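Aquaporin AqpM (PDB 2F2B) conducts water across the cell membrane in either direction under osmotic drive, as a homotetramer, and transiently raises the initial flux of glycerol. Local coordinates at residues 9-14 with 75-80. Residues are numbered along the deposited sequence; the frame is centred on the assembly and turned at random.
Sequences IAEFIG and NISGCH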
ATOM      1  N   ILE A   9      26.626   3.078  15.082  1.00 13.85           N
ATOM      2  CA  ILE A   9      25.491   3.097  15.998  1.00 14.58           C
ATOM      3  C   ILE A   9      24.216   3.193  15.152  1.00 14.73           C
ATOM      4  O   ILE A   9      23.216   2.531  15.438  1.00 13.56           O
ATOM      5  CB  ILE A   9      25.563   4.298  16.970  1.00 16.25           C
ATOM      6  CG1 ILE A   9      26.728   4.107  17.945  1.00 17.78           C
ATOM      7  CG2 ILE A   9      24.250   4.434  17.738  1.00 17.36           C
ATOM      8  CD1 ILE A   9      26.986   5.317  18.837  1.00 17.46           C
ATOM      9  N   ALA A  10      24.266   4.003  14.097  1.00 13.16           N
ATOM     10  CA  ALA A  10      23.118   4.162  13.207  1.00 13.23           C
ATOM     11  C   ALA A  10      22.794   2.839  12.508  1.00 12.90           C
ATOM     12  O   ALA A  10      21.629   2.475  12.383  1.00 13.03           O
ATOM     13  CB  ALA A  10      23.398   5.246  12.171  1.00 12.59           C
ATOM     14  N   GLU A  11      23.819   2.125  12.049  1.00 11.90           N
ATOM     15  CA  GLU A  11      23.595   0.840  11.384  1.00 12.37           C
ATOM     16  C   GLU A  11      22.982  -0.165  12.367  1.00 13.08           C
ATOM     17  O   GLU A  11      22.148  -0.987  11.989  1.00 13.54           O
ATOM     18  CB  GLU A  11      24.912   0.292  10.815  1.00 12.68           C
ATOM     19  CG  GLU A  11      25.414   1.033   9.578  1.00 12.38           C
ATOM     20  CD  GLU A  11      24.489   0.872   8.378  1.00 14.01           C
ATOM     21  OE1 GLU A  11      24.146  -0.279   8.044  1.00 12.49           O
ATOM     22  OE2 GLU A  11      24.112   1.894   7.763  1.00 16.55           O
ATOM     23  N   PHE A  12      23.399  -0.092  13.627  1.00 12.78           N
ATOM     24  CA  PHE A  12      22.874  -0.976  14.666  1.00 12.74           C
ATOM     25  C   PHE A  12      21.384  -0.686  14.855  1.00 12.50           C
ATOM     26  O   PHE A  12      20.556  -1.599  14.857  1.00 12.43           O
ATOM     27  CB  PHE A  12      23.632  -0.741  15.983  1.00 13.54           C
ATOM     28  CG  PHE A  12      23.078  -1.501  17.163  1.00 13.47           C
ATOM     29  CD1 PHE A  12      21.982  -1.017  17.872  1.00 15.46           C
ATOM     30  CD2 PHE A  12      23.670  -2.694  17.577  1.00 14.71           C
ATOM     31  CE1 PHE A  12      21.480  -1.709  18.982  1.00 15.76           C
ATOM     32  CE2 PHE A  12      23.179  -3.393  18.681  1.00 13.54           C
ATOM     33  CZ  PHE A  12      22.084  -2.899  19.385  1.00 15.60           C
ATOM     34  N   ILE A  13      21.053   0.592  15.010  1.00 12.29           N
ATOM     35  CA  ILE A  13      19.665   1.008  15.198  1.00 11.62           C
ATOM     36  C   ILE A  13      18.803   0.629  13.996  1.00 11.40           C
ATOM     37  O   ILE A  13      17.700   0.095  14.154  1.00 11.24           O
ATOM     38  CB  ILE A  13      19.576   2.534  15.429  1.00 12.26           C
ATOM     39  CG1 ILE A  13      20.211   2.887  16.777  1.00 13.78           C
ATOM     40  CG2 ILE A  13      18.116   2.995  15.392  1.00 13.14           C
ATOM     41  CD1 ILE A  13      20.387   4.377  17.006  1.00 14.96           C
ATOM     42  N   GLY A  14      19.313   0.898  12.799  1.00  9.61           N
ATOM     43  CA  GLY A  14      18.570   0.587  11.590  1.00 11.01           C
ATOM     44  C   GLY A  14      18.277  -0.890  11.423  1.00 10.69           C
ATOM     45  O   GLY A  14      17.176  -1.269  11.025  1.00  9.83           O
ATOM     46  N   ASN A  75      21.190   9.832   5.796  1.00 18.53           N
ATOM     47  CA  ASN A  75      22.138  10.949   5.788  1.00 21.29           C
ATOM     48  C   ASN A  75      23.210  10.812   6.861  1.00 20.75           C
ATOM     49  O   ASN A  75      24.107  11.655   6.967  1.00 22.02           O
ATOM     50  CB  ASN A  75      21.396  12.267   6.015  1.00 25.58           C
ATOM     51  CG  ASN A  75      20.471  12.622   4.877  1.00 30.76           C
ATOM     52  OD1 ASN A  75      19.651  13.535   4.992  1.00 33.57           O
ATOM     53  ND2 ASN A  75      20.596  11.906   3.765  1.00 33.69           N
ATOM     54  N   ILE A  76      23.113   9.763   7.665  1.00 18.01           N
ATOM     55  CA  ILE A  76      24.081   9.542   8.725  1.00 17.65           C
ATOM     56  C   ILE A  76      25.083   8.460   8.335  1.00 17.95           C
ATOM     57  O   ILE A  76      26.269   8.742   8.173  1.00 17.17           O
ATOM     58  CB  ILE A  76      23.367   9.161  10.047  1.00 17.59           C
ATOM     59  CG1 ILE A  76      22.484  10.329  10.503  1.00 18.88           C
ATOM     60  CG2 ILE A  76      24.390   8.826  11.127  1.00 19.08           C
ATOM     61  CD1 ILE A  76      21.636  10.027  11.725  1.00 17.73           C
ATOM     62  N   SER A  77      24.604   7.232   8.152  1.00 17.10           N
ATOM     63  CA  SER A  77      25.484   6.119   7.805  1.00 17.07           C
ATOM     64  C   SER A  77      25.307   5.599   6.388  1.00 17.33           C
ATOM     65  O   SER A  77      26.133   4.823   5.901  1.00 17.64           O
ATOM     66  CB  SER A  77      25.247   4.956   8.768  1.00 18.28           C
ATOM     67  OG  SER A  77      23.955   4.396   8.559  1.00 17.33           O
ATOM     68  N   GLY A  78      24.231   6.023   5.734  1.00 15.64           N
ATOM     69  CA  GLY A  78      23.940   5.544   4.396  1.00 17.18           C
ATOM     70  C   GLY A  78      22.844   4.496   4.521  1.00 17.47           C
ATOM     71  O   GLY A  78      22.262   4.057   3.530  1.00 17.96           O
ATOM     72  N   CYS A  79      22.578   4.105   5.766  1.00 16.09           N
ATOM     73  CA  CYS A  79      21.560   3.111   6.116  1.00 15.07           C
ATOM     74  C   CYS A  79      21.584   1.850   5.253  1.00 15.25           C
ATOM     75  O   CYS A  79      20.619   1.548   4.548  1.00 15.42           O
ATOM     76  CB  CYS A  79      20.163   3.747   6.072  1.00 14.72           C
ATOM     77  SG  CYS A  79      18.873   2.767   6.896  1.00 15.57           S
ATOM     78  N   HIS A  80      22.692   1.112   5.314  1.00 13.20           N
ATOM     79  CA  HIS A  80      22.827  -0.131   4.558  1.00 13.18           C
ATOM     80  C   HIS A  80      21.964  -1.207   5.215  1.00 12.09           C
ATOM     81  O   HIS A  80      21.229  -1.928   4.534  1.00 11.36           O
ATOM     82  CB  HIS A  80      24.278  -0.630   4.567  1.00 13.50           C
ATOM     83  CG  HIS A  80      25.261   0.302   3.927  1.00 14.48           C
ATOM     84  ND1 HIS A  80      26.583  -0.041   3.736  1.00 14.47           N
ATOM     85  CD2 HIS A  80      25.129   1.567   3.463  1.00 14.16           C
ATOM     86  CE1 HIS A  80      27.223   0.974   3.184  1.00 14.82           C
ATOM     87  NE2 HIS A  80      26.365   1.962   3.007  1.00 15.10           N
TER
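Glu11 sets its CG anti to its own carbonyl carbon (chi1 -73°) and bends at chi2, which brings the carboxylate from helix 4-33 up to Ser77 and His80; Ser77 answers with OG tucked between its backbone N and carbonyl carbon. The two meet at 2.6 Å, Ser77 OG donating to Glu11 OE2 from the anti side, slightly out of the carboxylate plane. The syn lone pair of the same OE2 takes the backbone N-H of His80, N to OE2 2.9 Å and moderately bent at 148°. Ser77 OG is an acceptor too: Cys79 N reaches it at 3.1 Å, closing an ST turn. This is the bend leading into the first NPA motif of the aquaporin fold, where the pore-forming loop turns from helix 52-73 toward short helix 83-91. The other carboxylate oxygen, OE1, accepts from Ile81 N and Gln107 NE2, so the buried Glu11 ties successive loop amides to two transmembrane helices. Its carboxylate plane stands 67° from the His80 ring, whose ND1 is hydrogen-bonded to Thr86 OG1. Beside these hydrogen bonds, Ala10 CB rests on Ile76 CG2 at 3.9 Å, and Leu243 of a neighbouring subunit packs against Ile76.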